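Local coordinates for tRNA (cytosine(72)-C(5))-methyltransferase (Pyrococcus horikoshii, PDB 5ZVE), which methylates the C5 position of cytosine 72 in several tRNAs, using S-adenosyl-L-methionine as the methyl donor, at residues Tyr37-Thr42 and Leu67-Tyr72; Ser186-Arg191 and Gln347-Gly352; Ser46-Ile51 and Pro61-Tyr66; Glu31-Tyr36 and Leu370-Phe375. All coordinates share one frame; numbering follows the deposited sequence.

In the fold
Contact 1 is the buried member of the set: a hydrogen-bonded antiparallel pair in the four-stranded antiparallel sheet, with tyrosines at one end. Contact 3 is nested inside the chain loop that contact 1 closes; it joins helix 47-56 to edge strand 62-63 of the same sheet, is partly buried, and depends on arginines, a carboxylate and a water. Contact 4 shares strand 35-40 with contact 1 but reaches across to the methyltransferase domain near the surface, where a water bridge and a methyl-on-histidine contact replace strand pairing. Contact 2, also near the surface, is almost purely apolar. It meets contact 1 through helix 184-193, where Arg-191 pairs with Glu-69.

Contact 1. Residues Tyr37-Thr42 and Leu67-Tyr72; sequences YIRVNT and LPEGLY
Tyr-72 turns its CG into the position between backbone N and carbonyl carbon (chi1 69°), which swings its ring alongside Tyr-37, while its CB, placed by the strand pairing, lies over one face of the Tyr-37 ring. CB is 3.4 Å from the centroid of that ring, almost exactly on the ring normal, which defines a CH-pi contact. The two side chains run side by side in the same direction; their ring planes differ by 40° and the pair is oblique, with Tyr-37 OH 3.4 Å from Tyr-72 CD2. With an alanine in place of Tyr-37, the CB and ring of Tyr-72 would probably lose their cover on this side and the Tyr-72 ring would be freer to turn.

Backbone bonds set the register. Ile-38 N donates to Leu-71 O at 2.8 Å and Leu-71 N returns a longer bond to Ile-38 O at 3.3 Å, marking an antiparallel hydrogen-bonded pair. Val-40 N reaches Glu-69 O at 2.9 Å, where the type I turn Leu-67 to Gly-70 leads into the strand. Behind these bonds, Ile-38 CG1 meets Leu-71 CB at 3.8 Å and Val-40 CG2 meets Leu-71 CD1 at 3.9 Å.

The strands belong to the ferredoxin-like domain. Helix 47-56 covers the face of Ile-38 and Leu-71. On the face of Tyr-37 and Arg-39, Met-187 of helix 184-193 touches Tyr-37, while Arg-39 bonds to Gln-182, Thr-213 and Gln-217, its side chain about 7 Å from the bound S-adenosylhomocysteine, beside helix 210-218.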
# COMPACT_ATOMS: atom_id res chain seq x y z
N TYR A 37 -3.92 -1.33 -9.20
CA TYR A 37 -4.99 -0.33 -9.21
C TYR A 37 -4.47 1.10 -9.11
O TYR A 37 -3.43 1.37 -8.51
CB TYR A 37 -5.97 -0.59 -8.07
CG TYR A 37 -7.10 -1.55 -8.40
CD1 TYR A 37 -6.94 -2.92 -8.24
CD2 TYR A 37 -8.32 -1.08 -8.87
CE1 TYR A 37 -7.97 -3.80 -8.54
CE2 TYR A 37 -9.35 -1.95 -9.18
CZ TYR A 37 -9.18 -3.30 -9.01
OH TYR A 37 -10.20 -4.17 -9.32
N ILE A 38 -5.21 2.02 -9.71
CA ILE A 38 -4.97 3.45 -9.55
C ILE A 38 -6.30 4.13 -9.26
O ILE A 38 -7.35 3.62 -9.64
CB ILE A 38 -4.33 4.09 -10.79
CG1 ILE A 38 -5.30 4.01 -11.98
CG2 ILE A 38 -3.00 3.41 -11.11
CD1 ILE A 38 -4.78 4.66 -13.24
N ARG A 39 -6.25 5.28 -8.60
CA ARG A 39 -7.48 6.03 -8.39
C ARG A 39 -7.60 7.16 -9.40
O ARG A 39 -6.68 7.96 -9.56
CB ARG A 39 -7.54 6.61 -6.97
CG ARG A 39 -8.87 7.30 -6.68
CD ARG A 39 -8.93 7.90 -5.28
NE ARG A 39 -8.20 9.17 -5.18
CZ ARG A 39 -7.11 9.36 -4.43
NH1 ARG A 39 -6.62 8.36 -3.70
NH2 ARG A 39 -6.52 10.55 -4.41
N VAL A 40 -8.72 7.21 -10.10
CA VAL A 40 -9.01 8.34 -10.97
C VAL A 40 -9.30 9.57 -10.12
O VAL A 40 -10.21 9.55 -9.29
CB VAL A 40 -10.21 8.06 -11.89
CG1 VAL A 40 -10.44 9.24 -12.82
CG2 VAL A 40 -10.00 6.78 -12.67
N ASN A 41 -8.54 10.63 -10.33
CA ASN A 41 -8.77 11.87 -9.61
C ASN A 41 -9.91 12.64 -10.26
O ASN A 41 -9.68 13.49 -11.13
CB ASN A 41 -7.51 12.73 -9.55
CG ASN A 41 -7.72 14.03 -8.81
OD1 ASN A 41 -8.71 14.19 -8.10
ND2 ASN A 41 -6.79 14.96 -8.96
N THR A 42 -11.13 12.36 -9.83
CA THR A 42 -12.31 13.00 -10.38
C THR A 42 -12.39 14.50 -10.10
O THR A 42 -13.32 15.17 -10.53
CB THR A 42 -13.58 12.33 -9.83
OG1 THR A 42 -13.51 12.28 -8.40
CG2 THR A 42 -13.71 10.92 -10.38
N LEU A 67 -15.88 0.15 -8.02
CA LEU A 67 -15.41 1.51 -7.77
C LEU A 67 -15.37 2.30 -9.06
O LEU A 67 -14.47 2.11 -9.88
CB LEU A 67 -14.03 1.51 -7.12
CG LEU A 67 -13.86 1.00 -5.70
CD1 LEU A 67 -12.40 0.91 -5.41
CD2 LEU A 67 -14.53 1.93 -4.71
N PRO A 68 -16.35 3.20 -9.26
CA PRO A 68 -16.38 4.05 -10.45
C PRO A 68 -15.10 4.88 -10.61
O PRO A 68 -14.83 5.36 -11.71
CB PRO A 68 -17.60 4.95 -10.22
CG PRO A 68 -17.99 4.77 -8.80
CD PRO A 68 -17.52 3.42 -8.39
N GLU A 69 -14.33 5.05 -9.55
CA GLU A 69 -13.06 5.76 -9.67
C GLU A 69 -11.88 4.79 -9.79
O GLU A 69 -10.72 5.21 -9.75
CB GLU A 69 -12.85 6.71 -8.49
CG GLU A 69 -12.70 6.03 -7.13
CD GLU A 69 -14.03 5.79 -6.44
OE1 GLU A 69 -14.90 5.11 -7.03
OE2 GLU A 69 -14.21 6.29 -5.31
N GLY A 70 -12.16 3.50 -9.93
CA GLY A 70 -11.10 2.50 -9.98
C GLY A 70 -10.69 2.03 -11.37
O GLY A 70 -11.53 1.66 -12.18
N LEU A 71 -9.39 2.03 -11.62
CA LEU A 71 -8.83 1.43 -12.83
C LEU A 71 -7.69 0.52 -12.43
O LEU A 71 -6.96 0.83 -11.48
CB LEU A 71 -8.32 2.49 -13.81
CG LEU A 71 -9.33 3.30 -14.62
CD1 LEU A 71 -8.62 4.39 -15.39
CD2 LEU A 71 -10.10 2.41 -15.55
N TYR A 72 -7.52 -0.59 -13.13
CA TYR A 72 -6.40 -1.46 -12.80
C TYR A 72 -5.70 -2.01 -14.04
O TYR A 72 -6.28 -2.07 -15.13
CB TYR A 72 -6.86 -2.62 -11.89
CG TYR A 72 -7.77 -3.63 -12.55
CD1 TYR A 72 -7.24 -4.73 -13.22
CD2 TYR A 72 -9.15 -3.50 -12.50
CE1 TYR A 72 -8.06 -5.66 -13.82
CE2 TYR A 72 -9.99 -4.43 -13.10
CZ TYR A 72 -9.43 -5.50 -13.76
OH TYR A 72 -10.24 -6.44 -14.37

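Contact 2. Residues Ser186-Arg191 and Gln347-Gly352; sequences SMVTAR and QSIFIG
Val-188, on helix 184-193, packs against Ile-349 and Ile-351 of the loop between strands 342-344 and 353-355, near the surface, in a protein whose catalytic part has the class I, Rossmann-like fold. The apolar contacts come first. Val-188 CG1 stands anti to the backbone N (chi1 177°), which directs this methyl at Ile-349: it lies 4.2 Å from Ile-349 CB and equally far from Ile-349 CG2. The other branch, Val-188 CG2, faces Ile-351 CD1 at 4.3 Å. One turn further along the helix, Arg-191 CB lies 4.0 Å from Ile-349 CD1. Distances of this size describe loose van der Waals contact rather than interlocking, in keeping with the modest 216 Å² buried between the segments.

Polar groups contribute little directly between the two segments. Val-188 CG1 is 3.9 Å from Ile-349 O, a carbon against a carbonyl, and that oxygen accepts a hydrogen bond from Gln-362 NE2. The same glutamine, on strand 361-364, uses OE1 to accept from the backbone N of Ile-351 and of Gly-352, so its amide fixes the loop whose isoleucines meet the helix.

Charge is carried away from the interface. The CB of Arg-191 packs on the isoleucine, and beyond it the chain bends at chi2 (-84°), so that the guanidinium leads off to its salt-bridge partner Glu-69. Ser-348 OG approaches the end of the helix segment, stopping 3.9 Å from Arg-191 O.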
# COMPACT_ATOMS: atom_id res chain seq x y z
N SER A 186 -7.55 -0.04 -0.12
CA SER A 186 -7.40 1.33 0.39
C SER A 186 -8.48 2.26 -0.15
O SER A 186 -8.96 3.14 0.57
CB SER A 186 -6.02 1.88 0.03
OG SER A 186 -5.01 1.29 0.83
N MET A 187 -8.88 2.06 -1.40
CA MET A 187 -9.95 2.86 -2.00
C MET A 187 -11.31 2.55 -1.38
O MET A 187 -12.11 3.45 -1.13
CB MET A 187 -9.99 2.62 -3.50
CG MET A 187 -8.87 3.29 -4.26
SD MET A 187 -9.21 3.27 -6.03
CE MET A 187 -8.59 1.65 -6.48
N VAL A 188 -11.58 1.27 -1.14
CA VAL A 188 -12.80 0.85 -0.46
C VAL A 188 -12.90 1.53 0.91
O VAL A 188 -13.99 1.94 1.33
CB VAL A 188 -12.85 -0.68 -0.30
CG1 VAL A 188 -14.08 -1.10 0.47
CG2 VAL A 188 -12.84 -1.37 -1.66
N THR A 189 -11.77 1.65 1.59
CA THR A 189 -11.72 2.26 2.92
C THR A 189 -12.35 3.65 2.94
O THR A 189 -13.23 3.93 3.76
CB THR A 189 -10.27 2.35 3.44
OG1 THR A 189 -9.71 1.04 3.57
CG2 THR A 189 -10.22 3.06 4.78
N ALA A 190 -11.91 4.53 2.05
CA ALA A 190 -12.43 5.90 2.00
C ALA A 190 -13.91 5.92 1.64
O ALA A 190 -14.68 6.74 2.16
CB ALA A 190 -11.63 6.74 1.01
N ARG A 191 -14.32 5.03 0.74
CA ARG A 191 -15.73 4.90 0.38
C ARG A 191 -16.58 4.49 1.58
O ARG A 191 -17.63 5.08 1.84
CB ARG A 191 -15.89 3.89 -0.75
CG ARG A 191 -15.60 4.45 -2.13
CD ARG A 191 -16.84 5.14 -2.68
NE ARG A 191 -16.64 5.58 -4.06
CZ ARG A 191 -17.59 6.14 -4.80
NH1 ARG A 191 -18.80 6.31 -4.30
NH2 ARG A 191 -17.32 6.52 -6.04
N GLN A 347 -20.54 -2.28 6.34
CA GLN A 347 -19.80 -1.43 5.42
C GLN A 347 -20.52 -1.38 4.08
O GLN A 347 -21.10 -2.38 3.64
CB GLN A 347 -18.37 -1.93 5.25
CG GLN A 347 -17.57 -1.93 6.55
CD GLN A 347 -16.16 -2.45 6.37
OE1 GLN A 347 -15.65 -2.48 5.25
NE2 GLN A 347 -15.52 -2.84 7.46
N SER A 348 -20.49 -0.22 3.43
CA SER A 348 -21.31 0.03 2.25
C SER A 348 -20.85 -0.80 1.06
O SER A 348 -21.66 -1.19 0.22
CB SER A 348 -21.30 1.51 1.89
OG SER A 348 -19.98 1.95 1.59
N ILE A 349 -19.55 -1.07 1.00
CA ILE A 349 -19.00 -1.95 -0.02
C ILE A 349 -18.32 -3.13 0.66
O ILE A 349 -17.41 -2.95 1.45
CB ILE A 349 -17.99 -1.22 -0.92
CG1 ILE A 349 -18.67 -0.07 -1.67
CG2 ILE A 349 -17.32 -2.20 -1.89
CD1 ILE A 349 -17.72 0.79 -2.48
N PHE A 350 -18.78 -4.34 0.35
CA PHE A 350 -18.17 -5.54 0.91
C PHE A 350 -17.87 -6.53 -0.20
O PHE A 350 -18.76 -7.26 -0.65
CB PHE A 350 -19.07 -6.18 1.96
CG PHE A 350 -18.32 -7.01 2.97
CD1 PHE A 350 -17.72 -8.21 2.60
CD2 PHE A 350 -18.22 -6.60 4.29
CE1 PHE A 350 -17.02 -8.97 3.52
CE2 PHE A 350 -17.53 -7.35 5.21
CZ PHE A 350 -16.93 -8.54 4.83
N ILE A 351 -16.62 -6.56 -0.64
CA ILE A 351 -16.21 -7.48 -1.69
C ILE A 351 -15.05 -8.35 -1.23
O ILE A 351 -14.56 -9.19 -1.97
CB ILE A 351 -15.82 -6.73 -2.98
CG1 ILE A 351 -14.70 -5.73 -2.70
CG2 ILE A 351 -17.05 -6.04 -3.58
CD1 ILE A 351 -14.45 -4.76 -3.84
N GLY A 352 -14.62 -8.16 0.02
CA GLY A 352 -13.54 -8.95 0.56
C GLY A 352 -14.05 -10.19 1.26
O GLY A 352 -15.02 -10.81 0.81

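Contact 3. Residues Ser46-Ile51 and Pro61-Tyr66; sequences SREKLI and PLRSPY
Arg-47 lays one face of its guanidinium over the aliphatic start of Arg-63, whose CB stands 3.8 Å above that plane, over its centre. This ties the first turn of helix 47-56, weakly N-capped by Ser-46, to edge strand 62-63 within the ferredoxin-like domain. The two guanidinium planes are 73° apart.

The far end of Arg-63 turns back to the helix. Its NH1 forms a salt bridge with Glu-48 OE1, short as modelled at 2.5 Å; the carboxylate oxygen arrives at the guanidinium edge, with the two planes 31° apart. Ile-51 comes in across the chain: its CD1 is 3.6 Å from Arg-63 CG, and its CG1 touches Pro-61 CG at 4.1 Å. Arg-63 thus meets a charge and a hydrocarbon about one helix turn apart, both on its helix-facing side.

Just past the strand, Ser-64 makes an ST turn, its OG accepting from Tyr-66 N and Leu-67 N. Arg-47 NH2 bonds to Gly-70 O on the next strand; its approach to Ser-64 O is modelled too short to trust. A water accepts from Arg-47 NH1 at 3.1 Å and donates to Ser-64 O at a likewise short 2.5 Å.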
# COMPACT_ATOMS: atom_id res chain seq x y z
N SER A 46 -12.48 12.73 -15.63
CA SER A 46 -13.41 11.62 -15.47
C SER A 46 -12.68 10.33 -15.77
O SER A 46 -11.60 10.35 -16.36
CB SER A 46 -14.62 11.77 -16.38
OG SER A 46 -14.27 11.47 -17.72
N ARG A 47 -13.27 9.21 -15.38
CA ARG A 47 -12.66 7.90 -15.61
C ARG A 47 -12.43 7.61 -17.10
O ARG A 47 -11.34 7.20 -17.51
CB ARG A 47 -13.54 6.81 -14.99
CG ARG A 47 -12.92 5.43 -14.95
CD ARG A 47 -14.03 4.39 -14.86
NE ARG A 47 -13.82 3.41 -13.81
CZ ARG A 47 -14.75 2.55 -13.41
NH1 ARG A 47 -15.95 2.56 -13.99
NH2 ARG A 47 -14.50 1.68 -12.44
N GLU A 48 -13.45 7.81 -17.93
CA GLU A 48 -13.34 7.43 -19.33
C GLU A 48 -12.34 8.30 -20.07
O GLU A 48 -11.59 7.82 -20.91
CB GLU A 48 -14.71 7.50 -20.01
CG GLU A 48 -15.73 6.57 -19.38
CD GLU A 48 -15.22 5.15 -19.21
OE1 GLU A 48 -14.79 4.56 -20.21
OE2 GLU A 48 -15.22 4.64 -18.07
N LYS A 49 -12.32 9.59 -19.74
CA LYS A 49 -11.34 10.51 -20.31
C LYS A 49 -9.91 10.07 -20.00
O LYS A 49 -9.05 10.08 -20.89
CB LYS A 49 -11.58 11.93 -19.80
CG LYS A 49 -12.84 12.57 -20.36
CD LYS A 49 -12.59 13.23 -21.71
CE LYS A 49 -12.00 14.62 -21.53
NZ LYS A 49 -12.03 15.43 -22.79
N LEU A 50 -9.66 9.70 -18.74
CA LEU A 50 -8.33 9.24 -18.33
C LEU A 50 -7.92 7.99 -19.09
O LEU A 50 -6.78 7.87 -19.54
CB LEU A 50 -8.29 8.98 -16.82
CG LEU A 50 -6.98 8.39 -16.30
CD1 LEU A 50 -5.80 9.26 -16.73
CD2 LEU A 50 -7.00 8.22 -14.78
N ILE A 51 -8.85 7.05 -19.22
CA ILE A 51 -8.63 5.83 -19.99
C ILE A 51 -8.15 6.17 -21.39
O ILE A 51 -7.17 5.59 -21.87
CB ILE A 51 -9.92 4.99 -20.07
CG1 ILE A 51 -10.11 4.19 -18.79
CG2 ILE A 51 -9.90 4.06 -21.29
CD1 ILE A 51 -11.40 3.43 -18.76
N PRO A 61 -5.65 -0.03 -19.39
CA PRO A 61 -6.37 0.07 -18.12
C PRO A 61 -7.70 -0.66 -18.19
O PRO A 61 -8.33 -0.68 -19.25
CB PRO A 61 -6.57 1.57 -17.95
CG PRO A 61 -6.70 2.06 -19.36
CD PRO A 61 -5.78 1.20 -20.20
N LEU A 62 -8.10 -1.28 -17.09
CA LEU A 62 -9.41 -1.93 -17.03
C LEU A 62 -10.25 -1.29 -15.93
O LEU A 62 -9.71 -0.83 -14.92
CB LEU A 62 -9.25 -3.43 -16.79
CG LEU A 62 -8.41 -4.18 -17.82
CD1 LEU A 62 -8.26 -5.64 -17.42
CD2 LEU A 62 -9.05 -4.07 -19.20
N ARG A 63 -11.56 -1.27 -16.13
CA ARG A 63 -12.47 -0.59 -15.21
C ARG A 63 -12.92 -1.49 -14.06
O ARG A 63 -13.13 -2.69 -14.25
CB ARG A 63 -13.69 -0.06 -15.97
CG ARG A 63 -13.44 1.23 -16.74
CD ARG A 63 -14.57 1.52 -17.71
NE ARG A 63 -14.52 0.61 -18.84
CZ ARG A 63 -14.18 0.97 -20.08
NH1 ARG A 63 -13.90 2.23 -20.36
NH2 ARG A 63 -14.15 0.06 -21.03
N SER A 64 -13.08 -0.92 -12.88
CA SER A 64 -13.68 -1.67 -11.79
C SER A 64 -15.20 -1.46 -11.80
O SER A 64 -15.67 -0.33 -11.93
CB SER A 64 -13.09 -1.25 -10.44
OG SER A 64 -13.92 -1.65 -9.36
N PRO A 65 -15.96 -2.56 -11.69
CA PRO A 65 -17.43 -2.49 -11.62
C PRO A 65 -17.93 -2.14 -10.21
O PRO A 65 -19.12 -1.92 -10.03
CB PRO A 65 -17.86 -3.90 -12.02
CG PRO A 65 -16.73 -4.77 -11.58
CD PRO A 65 -15.48 -3.95 -11.75
N TYR A 66 -17.02 -2.08 -9.24
CA TYR A 66 -17.38 -1.75 -7.87
C TYR A 66 -16.99 -0.32 -7.48
O TYR A 66 -17.69 0.33 -6.71
CB TYR A 66 -16.73 -2.73 -6.90
CG TYR A 66 -17.29 -4.13 -6.92
CD1 TYR A 66 -18.59 -4.38 -6.51
CD2 TYR A 66 -16.50 -5.22 -7.29
CE1 TYR A 66 -19.11 -5.66 -6.50
CE2 TYR A 66 -17.02 -6.51 -7.29
CZ TYR A 66 -18.32 -6.72 -6.89
OH TYR A 66 -18.84 -7.99 -6.88
O HOH W 1 -17.66 1.13 -11.81

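Contact 4. Residues Glu31-Tyr36 and Leu370-Phe375; sequences EPVEHY and LTQGFF
A single water joins the backbones of His-35 and Leu-370, donating one hydrogen bond to His-35 O and another to Leu-370 O, each 2.7 Å long. Beside this bridge the side chains of the same two residues meet: Leu-370 CD2 sits 3.8 Å from the centroid of the His-35 imidazole, 12° off the normal, a CH-pi contact over the face. The ring of Tyr-72 stacks on the opposite face, so the imidazole is held flat between methyl and phenol.

Leu-370 follows helix 366-369 with a positive phi of 69°, and Glu-34 closes on this bend. The glutamate chain folds at chi2 (78°) and crosses Leu-370 at about a right angle, bringing OE1 to 3.4 Å from Leu-370 CA, while Glu-34 CB lies 3.8 Å from Leu-370 CG. The contact thereby joins the ferredoxin-like domain to the Rossmann-like methyltransferase domain. Arg-282 NH1 makes a salt bridge to Glu-34 OE1 and a hydrogen bond to Thr-371 O, binding to both segments. An alanine in place of Glu-34 would remove the carboxylate, and Arg-282 would probably be left without this charge partner and held less firmly against Thr-371.

Beside Glu-34, Val-33 CG1 rests 4.0 Å from Gln-372 CG. Gln-372 OE1 accepts from Arg-282 N, and the side chain of Gln-372 lies about 5 Å from that of Cys-323, the predicted catalytic nucleophile.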
# COMPACT_ATOMS: atom_id res chain seq x y z
N GLU A 31 4.73 -12.25 -4.35
CA GLU A 31 4.55 -11.71 -5.70
C GLU A 31 3.86 -10.35 -5.68
O GLU A 31 3.14 -10.03 -4.73
CB GLU A 31 3.74 -12.69 -6.55
CG GLU A 31 4.18 -14.14 -6.50
CD GLU A 31 3.26 -15.05 -7.29
OE1 GLU A 31 2.24 -14.56 -7.81
OE2 GLU A 31 3.56 -16.26 -7.40
N PRO A 32 4.09 -9.54 -6.73
CA PRO A 32 3.35 -8.28 -6.84
C PRO A 32 1.87 -8.54 -7.04
O PRO A 32 1.49 -9.64 -7.44
CB PRO A 32 3.97 -7.62 -8.09
CG PRO A 32 5.26 -8.35 -8.33
CD PRO A 32 5.04 -9.74 -7.83
N VAL A 33 1.03 -7.54 -6.77
CA VAL A 33 -0.40 -7.72 -6.93
C VAL A 33 -0.69 -8.05 -8.39
O VAL A 33 -0.01 -7.56 -9.30
CB VAL A 33 -1.20 -6.47 -6.49
CG1 VAL A 33 -0.94 -6.18 -5.01
CG2 VAL A 33 -0.86 -5.26 -7.35
N GLU A 34 -1.67 -8.93 -8.60
CA GLU A 34 -2.04 -9.35 -9.95
C GLU A 34 -2.77 -8.23 -10.67
O GLU A 34 -2.64 -8.07 -11.89
CB GLU A 34 -2.90 -10.62 -9.90
CG GLU A 34 -2.18 -11.86 -9.37
CD GLU A 34 -2.04 -11.89 -7.85
OE1 GLU A 34 -2.48 -10.93 -7.17
OE2 GLU A 34 -1.50 -12.88 -7.33
N HIS A 35 -3.56 -7.47 -9.92
CA HIS A 35 -4.28 -6.32 -10.45
C HIS A 35 -3.75 -5.04 -9.83
O HIS A 35 -3.94 -4.79 -8.63
CB HIS A 35 -5.79 -6.45 -10.21
CG HIS A 35 -6.46 -7.47 -11.07
ND1 HIS A 35 -7.82 -7.69 -11.04
CD2 HIS A 35 -5.95 -8.35 -11.97
CE1 HIS A 35 -8.12 -8.65 -11.90
NE2 HIS A 35 -7.01 -9.07 -12.47
N TYR A 36 -3.09 -4.22 -10.64
CA TYR A 36 -2.45 -3.01 -10.15
C TYR A 36 -3.39 -1.82 -10.32
O TYR A 36 -3.64 -1.36 -11.44
CB TYR A 36 -1.13 -2.76 -10.88
CG TYR A 36 -0.33 -1.61 -10.33
CD1 TYR A 36 0.16 -1.63 -9.03
CD2 TYR A 36 -0.06 -0.49 -11.11
CE1 TYR A 36 0.90 -0.58 -8.53
CE2 TYR A 36 0.67 0.57 -10.61
CZ TYR A 36 1.15 0.52 -9.32
OH TYR A 36 1.88 1.57 -8.83
N LEU A 370 -6.60 -10.86 -4.96
CA LEU A 370 -5.58 -10.37 -5.89
C LEU A 370 -5.03 -9.01 -5.42
O LEU A 370 -4.49 -8.24 -6.21
CB LEU A 370 -6.14 -10.27 -7.31
CG LEU A 370 -6.16 -11.52 -8.19
CD1 LEU A 370 -6.55 -12.78 -7.43
CD2 LEU A 370 -7.10 -11.30 -9.38
N THR A 371 -5.17 -8.75 -4.13
CA THR A 371 -4.78 -7.48 -3.53
C THR A 371 -3.72 -7.70 -2.46
O THR A 371 -3.31 -8.83 -2.20
CB THR A 371 -5.97 -6.77 -2.86
OG1 THR A 371 -6.40 -7.53 -1.73
CG2 THR A 371 -7.13 -6.60 -3.82
N GLN A 372 -3.27 -6.62 -1.84
CA GLN A 372 -2.49 -6.72 -0.62
C GLN A 372 -3.37 -7.27 0.50
O GLN A 372 -4.59 -7.15 0.44
CB GLN A 372 -1.90 -5.36 -0.23
CG GLN A 372 -0.76 -4.95 -1.16
CD GLN A 372 -0.13 -3.63 -0.78
OE1 GLN A 372 1.08 -3.43 -0.96
NE2 GLN A 372 -0.94 -2.70 -0.27
N GLY A 373 -2.74 -7.88 1.50
CA GLY A 373 -3.45 -8.27 2.70
C GLY A 373 -3.91 -7.00 3.38
O GLY A 373 -3.16 -6.03 3.47
N PHE A 374 -5.15 -6.99 3.87
CA PHE A 374 -5.74 -5.75 4.33
C PHE A 374 -6.87 -6.00 5.31
O PHE A 374 -7.40 -7.11 5.39
CB PHE A 374 -6.24 -4.93 3.14
CG PHE A 374 -6.14 -3.45 3.33
CD1 PHE A 374 -4.96 -2.78 3.04
CD2 PHE A 374 -7.23 -2.71 3.77
CE1 PHE A 374 -4.87 -1.41 3.19
CE2 PHE A 374 -7.14 -1.35 3.92
CZ PHE A 374 -5.96 -0.69 3.64
N PHE A 375 -7.24 -4.96 6.04
CA PHE A 375 -8.28 -5.08 7.05
C PHE A 375 -9.03 -3.76 7.20
O PHE A 375 -8.42 -2.70 7.24
CB PHE A 375 -7.66 -5.49 8.39
CG PHE A 375 -8.65 -5.61 9.51
CD1 PHE A 375 -9.42 -6.76 9.65
CD2 PHE A 375 -8.82 -4.57 10.42
CE1 PHE A 375 -10.34 -6.86 10.68
CE2 PHE A 375 -9.74 -4.68 11.45
CZ PHE A 375 -10.50 -5.82 11.58
O HOH W 2 -5.46 -5.77 -6.62